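Sucrose 6(F)-phosphate phosphorylase (Thermoanaerobacterium thermosaccharolyticum DSM 571, PDB 6S9V) is a carbohydrate-active enzyme of the alpha-amylase family, whose catalytic domain is a parallel eight-stranded alpha/beta (TIM) barrel. Local coordinates at residues 270-275 / 300-305; 19-24 / 443-448; 208-213 / 249-254. One frame throughout, in Å; residues are numbered along the deposited sequence.

All three contacts involve the same closed parallel barrel. Contacts 1 and 3 lie in its core, each pairing neighbouring strands (269-271 with 302-304, 207-210 with 248-251), and they touch: Tyr271 packs on Arg209 and Leu250, and the Phe273 ring stacks on that of His254. The centre of contact 2 lies about 18 Å from that of the chain, against 10 and 8 Å for contacts 1 and 3; buried but with partly exposed residues, it joins the lead-in to strand 22-25 to helix 432-446. Its polar side chains bind backbone and amide oxygens. Backbone pairing underlies contacts 1 and 3; contact 1 adds methionine-aromatic packing, contact 3 a cluster of Arg209, Asp211 and Glu252.

Contact 1 (270-275 / 300-305); sequences IYDFIL and INQFTM
Tyr271 and Phe303 pair in parallel register, Phe303 N bonding to Ile270 O (2.9 Å) and Asp272 N to Phe303 O (2.9 Å). These bonds join barrel strands 269-271 and 302-304. A water next links the two segments, donating to Asp272 O at 2.7 Å and accepting from Met305 N. Met305 bends at chi3 (93°), which swings its methyl between two rings: CE lies 3.2 Å from Tyr271 CD1, a tight approach, and 3.5 Å from Phe273 CE1. Both rings are met obliquely, and SD makes a Met-aromatic contact with Phe273. Tyr271 CB lies over one face of the Phe273 ring. On the opposite side of the sheet Gln302, extended beyond CG, slants across Ile270, CG 3.8 Å from Ile270 CG1, and lays its amide close to the carboxylate of Asp272, the two planes 19° apart. OE1 comes 3.0 Å from Asp272 CA, while NE2 turns to Pro299 O. Asp272 OD1 caps the coming helix, taking the backbone N-H groups of Ile274 and Leu275 as well as the hydroxyl of Tyr294, and OD2 pairs with Arg298. Held by so many donors, the buried carboxylate is probably stabilised as the anion, and it ties the end of strand 269-271 to the start of helix 275-285.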
# COMPACT_ATOMS: atom_id res chain seq x y z
N ILE A 270 -8.09 -6.45 1.09
CA ILE A 270 -7.31 -5.97 -0.04
C ILE A 270 -7.24 -4.45 -0.01
O ILE A 270 -7.98 -3.77 0.70
CB ILE A 270 -7.89 -6.43 -1.40
CG1 ILE A 270 -9.31 -5.87 -1.59
CG2 ILE A 270 -7.89 -7.96 -1.50
CD1 ILE A 270 -9.86 -6.04 -3.00
N TYR A 271 -6.35 -3.92 -0.85
CA TYR A 271 -6.27 -2.50 -1.11
C TYR A 271 -7.15 -2.14 -2.30
O TYR A 271 -7.20 -2.87 -3.29
CB TYR A 271 -4.85 -2.06 -1.42
CG TYR A 271 -3.94 -1.95 -0.23
CD1 TYR A 271 -4.03 -0.87 0.64
CD2 TYR A 271 -2.96 -2.91 0.01
CE1 TYR A 271 -3.18 -0.76 1.72
CE2 TYR A 271 -2.12 -2.81 1.09
CZ TYR A 271 -2.22 -1.73 1.94
OH TYR A 271 -1.39 -1.62 3.02
N ASP A 272 -7.79 -0.98 -2.22
CA ASP A 272 -8.54 -0.46 -3.36
C ASP A 272 -7.56 0.24 -4.29
O ASP A 272 -7.26 1.42 -4.12
CB ASP A 272 -9.65 0.48 -2.89
CG ASP A 272 -10.62 0.83 -4.00
OD1 ASP A 272 -10.21 0.77 -5.18
OD2 ASP A 272 -11.80 1.13 -3.71
N PHE A 273 -7.04 -0.50 -5.27
CA PHE A 273 -6.09 0.06 -6.23
C PHE A 273 -6.76 0.60 -7.48
O PHE A 273 -6.05 1.04 -8.40
CB PHE A 273 -5.05 -1.00 -6.60
CG PHE A 273 -4.01 -1.26 -5.52
CD1 PHE A 273 -3.42 -0.21 -4.81
CD2 PHE A 273 -3.62 -2.55 -5.21
CE1 PHE A 273 -2.46 -0.45 -3.83
CE2 PHE A 273 -2.67 -2.80 -4.24
CZ PHE A 273 -2.09 -1.76 -3.54
N ILE A 274 -8.08 0.60 -7.54
CA ILE A 274 -8.82 1.15 -8.67
C ILE A 274 -9.27 2.58 -8.38
O ILE A 274 -9.32 3.43 -9.29
CB ILE A 274 -10.02 0.25 -9.01
CG1 ILE A 274 -9.53 -1.08 -9.58
CG2 ILE A 274 -10.96 0.92 -10.00
CD1 ILE A 274 -10.57 -2.18 -9.54
N LEU A 275 -9.61 2.87 -7.12
CA LEU A 275 -10.11 4.19 -6.77
C LEU A 275 -9.12 5.32 -7.04
O LEU A 275 -9.57 6.41 -7.43
CB LEU A 275 -10.51 4.22 -5.29
CG LEU A 275 -11.30 5.43 -4.81
CD1 LEU A 275 -12.70 5.47 -5.38
CD2 LEU A 275 -11.33 5.45 -3.28
N ILE A 300 -16.73 -4.02 -0.46
CA ILE A 300 -16.58 -2.89 0.44
C ILE A 300 -15.46 -3.08 1.45
O ILE A 300 -15.04 -2.10 2.09
CB ILE A 300 -17.89 -2.57 1.19
CG1 ILE A 300 -18.25 -3.68 2.17
CG2 ILE A 300 -19.03 -2.36 0.19
CD1 ILE A 300 -19.48 -3.35 3.00
N ASN A 301 -14.97 -4.30 1.65
CA ASN A 301 -13.95 -4.54 2.67
C ASN A 301 -12.56 -4.36 2.05
O ASN A 301 -11.78 -5.29 1.84
CB ASN A 301 -14.16 -5.90 3.32
CG ASN A 301 -15.33 -5.87 4.31
OD1 ASN A 301 -15.19 -5.41 5.45
ND2 ASN A 301 -16.49 -6.31 3.86
N GLN A 302 -12.28 -3.10 1.76
CA GLN A 302 -11.02 -2.66 1.18
C GLN A 302 -10.46 -1.50 1.99
O GLN A 302 -11.19 -0.75 2.63
CB GLN A 302 -11.19 -2.20 -0.26
CG GLN A 302 -11.90 -3.17 -1.17
CD GLN A 302 -11.74 -2.77 -2.63
OE1 GLN A 302 -10.61 -2.64 -3.12
NE2 GLN A 302 -12.85 -2.54 -3.31
N PHE A 303 -9.14 -1.36 1.94
CA PHE A 303 -8.48 -0.16 2.44
C PHE A 303 -8.35 0.81 1.29
O PHE A 303 -7.76 0.48 0.26
CB PHE A 303 -7.11 -0.50 3.03
CG PHE A 303 -7.18 -1.12 4.38
CD1 PHE A 303 -7.65 -2.41 4.54
CD2 PHE A 303 -6.79 -0.41 5.50
CE1 PHE A 303 -7.71 -2.99 5.80
CE2 PHE A 303 -6.85 -0.97 6.76
CZ PHE A 303 -7.31 -2.26 6.91
N THR A 304 -8.95 2.00 1.44
CA THR A 304 -8.93 2.98 0.37
C THR A 304 -7.78 3.96 0.53
O THR A 304 -7.25 4.17 1.63
CB THR A 304 -10.24 3.77 0.29
OG1 THR A 304 -10.39 4.58 1.46
CG2 THR A 304 -11.43 2.83 0.15
N MET A 305 -7.40 4.56 -0.59
CA MET A 305 -6.31 5.52 -0.60
C MET A 305 -6.48 6.37 -1.84
O MET A 305 -7.17 5.98 -2.79
CB MET A 305 -4.95 4.82 -0.61
CG MET A 305 -4.65 4.16 -1.95
SD MET A 305 -3.32 2.95 -1.84
CE MET A 305 -4.28 1.48 -1.55
O HOH W 1 -8.28 3.56 -2.87

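Contact 2 (19-24 / 443-448); sequences NKVQLI and FRNEYE
Arg444 grips Asn19 end-on through two guanidinium hydrogen bonds: NH2 reaches Asn19 OD1 at 2.7 Å and NH1 reaches the backbone Asn19 O at 3.0 Å. Both oxygens sit at the edge of the guanidinium and near its plane, but the asparagine amide is turned 65° from that plane, and NH1 stands above the plane of the Asn19 carbonyl. A bend at chi2 (58°) carries the guanidinium across to Asn19, and its remaining nitrogen, NE, donates to Phe383 O. A further bond fixes the asparagine itself, from its ND2 to Asn451 OD1. The second kind of bond has a backbone N-H as donor and a side-chain amide as acceptor. Asn445 OD1 accepts from Val21 N at 2.9 Å, on a lone pair in the carbonyl plane, with the N-H nearly straight at 169°, and its ND2 donates to Asp47 O. These bonds fasten the residues leading into the first barrel strand, 22-25, to the end of helix 432-446, after which the chain passes into the C-terminal antiparallel sheet. The third donor is the Lys20 ammonium, whose NZ bonds to Asn445 O at 3.0 Å, its chain bent at the last torsion to reach that carbonyl near the helix end. Carbon packing is slight beside all this: Val21 CG2 rests 3.8 Å from Arg444 CG, and it also touches Asn445.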
# COMPACT_ATOMS: atom_id res chain seq x y z
N ASN A 19 -13.30 1.94 12.07
CA ASN A 19 -13.63 2.68 10.85
C ASN A 19 -13.21 4.14 10.95
O ASN A 19 -14.03 5.07 10.84
CB ASN A 19 -15.13 2.56 10.55
CG ASN A 19 -15.50 3.18 9.21
OD1 ASN A 19 -14.67 3.25 8.30
ND2 ASN A 19 -16.74 3.65 9.10
N LYS A 20 -11.92 4.36 11.13
CA LYS A 20 -11.36 5.70 11.25
C LYS A 20 -10.22 5.87 10.27
O LYS A 20 -9.59 4.90 9.83
CB LYS A 20 -10.90 5.99 12.68
CG LYS A 20 -12.05 5.96 13.69
CD LYS A 20 -11.76 6.76 14.94
CE LYS A 20 -12.90 6.64 15.94
NZ LYS A 20 -14.25 6.74 15.30
N VAL A 21 -9.96 7.13 9.91
CA VAL A 21 -8.90 7.42 8.96
C VAL A 21 -7.56 7.00 9.54
O VAL A 21 -7.27 7.19 10.73
CB VAL A 21 -8.93 8.92 8.60
CG1 VAL A 21 -7.80 9.26 7.67
CG2 VAL A 21 -10.27 9.30 7.99
N GLN A 22 -6.71 6.43 8.68
CA GLN A 22 -5.38 6.00 9.08
C GLN A 22 -4.31 6.78 8.32
O GLN A 22 -4.53 7.23 7.20
CB GLN A 22 -5.19 4.51 8.80
CG GLN A 22 -6.22 3.63 9.49
CD GLN A 22 -5.98 2.16 9.24
OE1 GLN A 22 -5.40 1.78 8.22
NE2 GLN A 22 -6.44 1.32 10.16
N LEU A 23 -3.15 6.90 8.94
CA LEU A 23 -1.99 7.56 8.34
C LEU A 23 -1.04 6.51 7.77
O LEU A 23 -0.84 5.45 8.37
CB LEU A 23 -1.26 8.40 9.40
CG LEU A 23 0.10 9.00 9.01
CD1 LEU A 23 -0.08 10.13 8.03
CD2 LEU A 23 0.87 9.47 10.24
N ILE A 24 -0.47 6.79 6.59
CA ILE A 24 0.65 6.04 6.05
C ILE A 24 1.88 6.93 6.10
O ILE A 24 1.86 8.02 5.53
CB ILE A 24 0.41 5.58 4.60
CG1 ILE A 24 -0.89 4.79 4.44
CG2 ILE A 24 1.60 4.75 4.12
CD1 ILE A 24 -1.37 4.74 3.00
N PHE A 443 -14.24 15.08 10.74
CA PHE A 443 -15.64 14.80 10.48
C PHE A 443 -15.85 13.33 10.14
O PHE A 443 -16.78 12.69 10.66
CB PHE A 443 -16.18 15.67 9.34
CG PHE A 443 -17.66 15.46 9.10
CD1 PHE A 443 -18.59 16.11 9.89
CD2 PHE A 443 -18.10 14.60 8.11
CE1 PHE A 443 -19.96 15.91 9.69
CE2 PHE A 443 -19.46 14.41 7.90
CZ PHE A 443 -20.39 15.07 8.68
N ARG A 444 -14.98 12.77 9.30
CA ARG A 444 -15.08 11.35 8.93
C ARG A 444 -14.85 10.43 10.13
O ARG A 444 -15.37 9.31 10.16
CB ARG A 444 -14.09 11.06 7.80
CG ARG A 444 -13.99 9.62 7.37
CD ARG A 444 -15.32 9.03 6.92
NE ARG A 444 -15.13 7.67 6.43
CZ ARG A 444 -14.90 6.62 7.21
NH1 ARG A 444 -14.83 6.78 8.52
NH2 ARG A 444 -14.72 5.42 6.68
N ASN A 445 -14.06 10.88 11.11
CA ASN A 445 -13.85 10.08 12.32
C ASN A 445 -14.95 10.25 13.35
O ASN A 445 -15.19 9.34 14.15
CB ASN A 445 -12.52 10.44 12.99
CG ASN A 445 -11.33 9.98 12.18
OD1 ASN A 445 -11.45 9.11 11.32
ND2 ASN A 445 -10.17 10.57 12.46
N GLU A 446 -15.62 11.40 13.37
CA GLU A 446 -16.54 11.72 14.44
C GLU A 446 -17.99 11.44 14.09
O GLU A 446 -18.76 11.03 14.97
CB GLU A 446 -16.43 13.21 14.83
CG GLU A 446 -15.11 13.63 15.47
CD GLU A 446 -14.97 15.15 15.56
OE1 GLU A 446 -15.82 15.86 14.98
OE2 GLU A 446 -14.01 15.65 16.20
N TYR A 447 -18.40 11.64 12.84
CA TYR A 447 -19.82 11.57 12.53
C TYR A 447 -20.27 10.13 12.40
O TYR A 447 -19.71 9.35 11.62
CB TYR A 447 -20.14 12.36 11.27
CG TYR A 447 -21.62 12.67 11.21
CD1 TYR A 447 -22.20 13.55 12.12
CD2 TYR A 447 -22.44 12.04 10.30
CE1 TYR A 447 -23.56 13.82 12.09
CE2 TYR A 447 -23.79 12.30 10.26
CZ TYR A 447 -24.35 13.18 11.16
OH TYR A 447 -25.70 13.42 11.11
N GLU A 448 -21.31 9.78 13.15
CA GLU A 448 -21.67 8.38 13.35
C GLU A 448 -22.26 7.71 12.11
O GLU A 448 -22.25 6.47 12.03
CB GLU A 448 -22.64 8.28 14.53
CG GLU A 448 -22.08 8.82 15.85
CD GLU A 448 -22.19 10.34 16.04
OE1 GLU A 448 -22.39 11.09 15.04
OE2 GLU A 448 -22.08 10.80 17.20

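Contact 3 (208-213 / 249-254)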
# COMPACT_ATOMS: atom_id res chain seq x y z
N VAL A 208 -1.25 -6.65 9.49
CA VAL A 208 0.02 -6.91 8.81
C VAL A 208 -0.23 -6.89 7.31
O VAL A 208 -1.06 -7.65 6.80
CB VAL A 208 0.66 -8.23 9.25
CG1 VAL A 208 1.82 -8.60 8.33
CG2 VAL A 208 1.16 -8.11 10.68
N ARG A 209 0.52 -6.05 6.61
CA ARG A 209 0.48 -5.96 5.16
C ARG A 209 1.44 -6.99 4.58
O ARG A 209 2.62 -7.02 4.94
CB ARG A 209 0.87 -4.55 4.72
CG ARG A 209 1.02 -4.31 3.22
CD ARG A 209 1.49 -2.87 3.00
NE ARG A 209 1.55 -2.44 1.60
CZ ARG A 209 2.55 -2.73 0.77
NH1 ARG A 209 3.58 -3.47 1.18
NH2 ARG A 209 2.52 -2.27 -0.48
N LEU A 210 0.93 -7.84 3.69
CA LEU A 210 1.75 -8.85 3.02
C LEU A 210 2.31 -8.23 1.75
O LEU A 210 1.65 -8.20 0.71
CB LEU A 210 0.94 -10.10 2.72
CG LEU A 210 0.37 -10.84 3.93
CD1 LEU A 210 -0.14 -12.20 3.51
CD2 LEU A 210 1.40 -11.00 5.05
N ASP A 211 3.56 -7.77 1.82
CA ASP A 211 4.20 -7.12 0.69
C ASP A 211 4.48 -8.12 -0.42
O ASP A 211 4.99 -9.22 -0.17
CB ASP A 211 5.51 -6.47 1.15
CG ASP A 211 6.30 -5.89 0.01
OD1 ASP A 211 5.83 -4.92 -0.61
OD2 ASP A 211 7.41 -6.40 -0.28
N ALA A 212 4.14 -7.75 -1.65
CA ALA A 212 4.51 -8.52 -2.84
C ALA A 212 4.04 -9.97 -2.72
O ALA A 212 4.68 -10.88 -3.25
CB ALA A 212 6.02 -8.46 -3.09
N VAL A 213 2.91 -10.19 -2.05
CA VAL A 213 2.47 -11.56 -1.81
C VAL A 213 2.20 -12.29 -3.12
O VAL A 213 2.38 -13.51 -3.21
CB VAL A 213 1.24 -11.57 -0.88
CG1 VAL A 213 0.03 -10.96 -1.58
CG2 VAL A 213 0.94 -12.99 -0.40
N LEU A 249 -4.68 -9.84 8.19
CA LEU A 249 -3.77 -9.68 7.06
C LEU A 249 -4.39 -8.75 6.02
O LEU A 249 -5.59 -8.84 5.72
CB LEU A 249 -3.44 -11.02 6.40
CG LEU A 249 -2.73 -12.06 7.27
CD1 LEU A 249 -2.40 -13.31 6.47
CD2 LEU A 249 -1.47 -11.49 7.91
N LEU A 250 -3.57 -7.85 5.48
CA LEU A 250 -3.94 -6.96 4.38
C LEU A 250 -3.03 -7.31 3.21
O LEU A 250 -1.81 -7.14 3.29
CB LEU A 250 -3.78 -5.50 4.79
CG LEU A 250 -3.96 -4.40 3.74
CD1 LEU A 250 -5.26 -4.54 2.97
CD2 LEU A 250 -3.88 -3.05 4.45
N LEU A 251 -3.61 -7.86 2.14
CA LEU A 251 -2.84 -8.32 1.00
C LEU A 251 -2.63 -7.19 0.00
O LEU A 251 -3.58 -6.50 -0.36
CB LEU A 251 -3.52 -9.50 0.31
CG LEU A 251 -3.62 -10.81 1.09
CD1 LEU A 251 -4.26 -10.66 2.45
CD2 LEU A 251 -4.37 -11.84 0.23
N GLU A 252 -1.39 -7.03 -0.45
CA GLU A 252 -1.05 -6.06 -1.49
C GLU A 252 -0.86 -6.81 -2.80
O GLU A 252 0.14 -7.51 -2.97
CB GLU A 252 0.21 -5.28 -1.14
CG GLU A 252 0.67 -4.36 -2.27
CD GLU A 252 1.96 -4.83 -2.95
OE1 GLU A 252 2.89 -5.28 -2.25
OE2 GLU A 252 2.03 -4.77 -4.20
N VAL A 253 -1.80 -6.65 -3.72
CA VAL A 253 -1.77 -7.34 -5.00
C VAL A 253 -2.14 -6.32 -6.07
O VAL A 253 -3.26 -5.81 -6.08
CB VAL A 253 -2.74 -8.54 -5.05
CG1 VAL A 253 -2.75 -9.21 -6.44
CG2 VAL A 253 -2.37 -9.55 -3.98
N HIS A 254 -1.19 -6.00 -6.95
CA HIS A 254 -1.46 -5.23 -8.15
C HIS A 254 -1.76 -6.22 -9.27
O HIS A 254 -0.86 -6.91 -9.76
CB HIS A 254 -0.27 -4.34 -8.50
CG HIS A 254 -0.06 -3.22 -7.53
ND1 HIS A 254 -0.95 -2.17 -7.41
CD2 HIS A 254 0.91 -3.00 -6.61
CE1 HIS A 254 -0.52 -1.34 -6.48
NE2 HIS A 254 0.61 -1.81 -5.99
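Arg209 and Glu252 meet because the arginine runs straight from CG to NE, with CG opposite its backbone N (chi1 174°), while the glutamate bends at chi2 (-110°), which brings its CG and OE1 close to NH2. Glu252 CB lies over one face of the guanidinium, CG is 3.3 Å from NH2, and OE1 is 3.5 Å from NH2 but well out of its plane, a salt bridge of charges alone. Ala212 N donates to the same OE1 at 2.8 Å, coming from above the carboxylate plane, so the backbone of the turn 210-213 fixes the bent glutamate. Asp211 OD1 sits at the guanidinium edge, bonded to NH1 at 3.2 Å. It also comes within 3.4 Å of Glu252 OE1, two acceptors with no hydrogen bond between them. Arg209 NH1 further pairs with Asp96. Behind this cluster, strands 207-210 and 248-251 run parallel, joined through helix 230-244 in a beta-alpha-beta crossover of the TIM barrel. Leu250 N bonds to Val208 O and Leu210 N to Leu250 O, whereas Glu252 N to Leu210 O is weak. On the helix-facing side Leu210 CD1 touches Leu249 CD1 at 3.9 Å. On the other side, within the barrel, Arg209 NE holds a sulfate ion and Asp211 OD1 bonds to a BTB molecule, both probably from the crystallisation liquor, consistent with a pocket at the C-terminal ends of the strands.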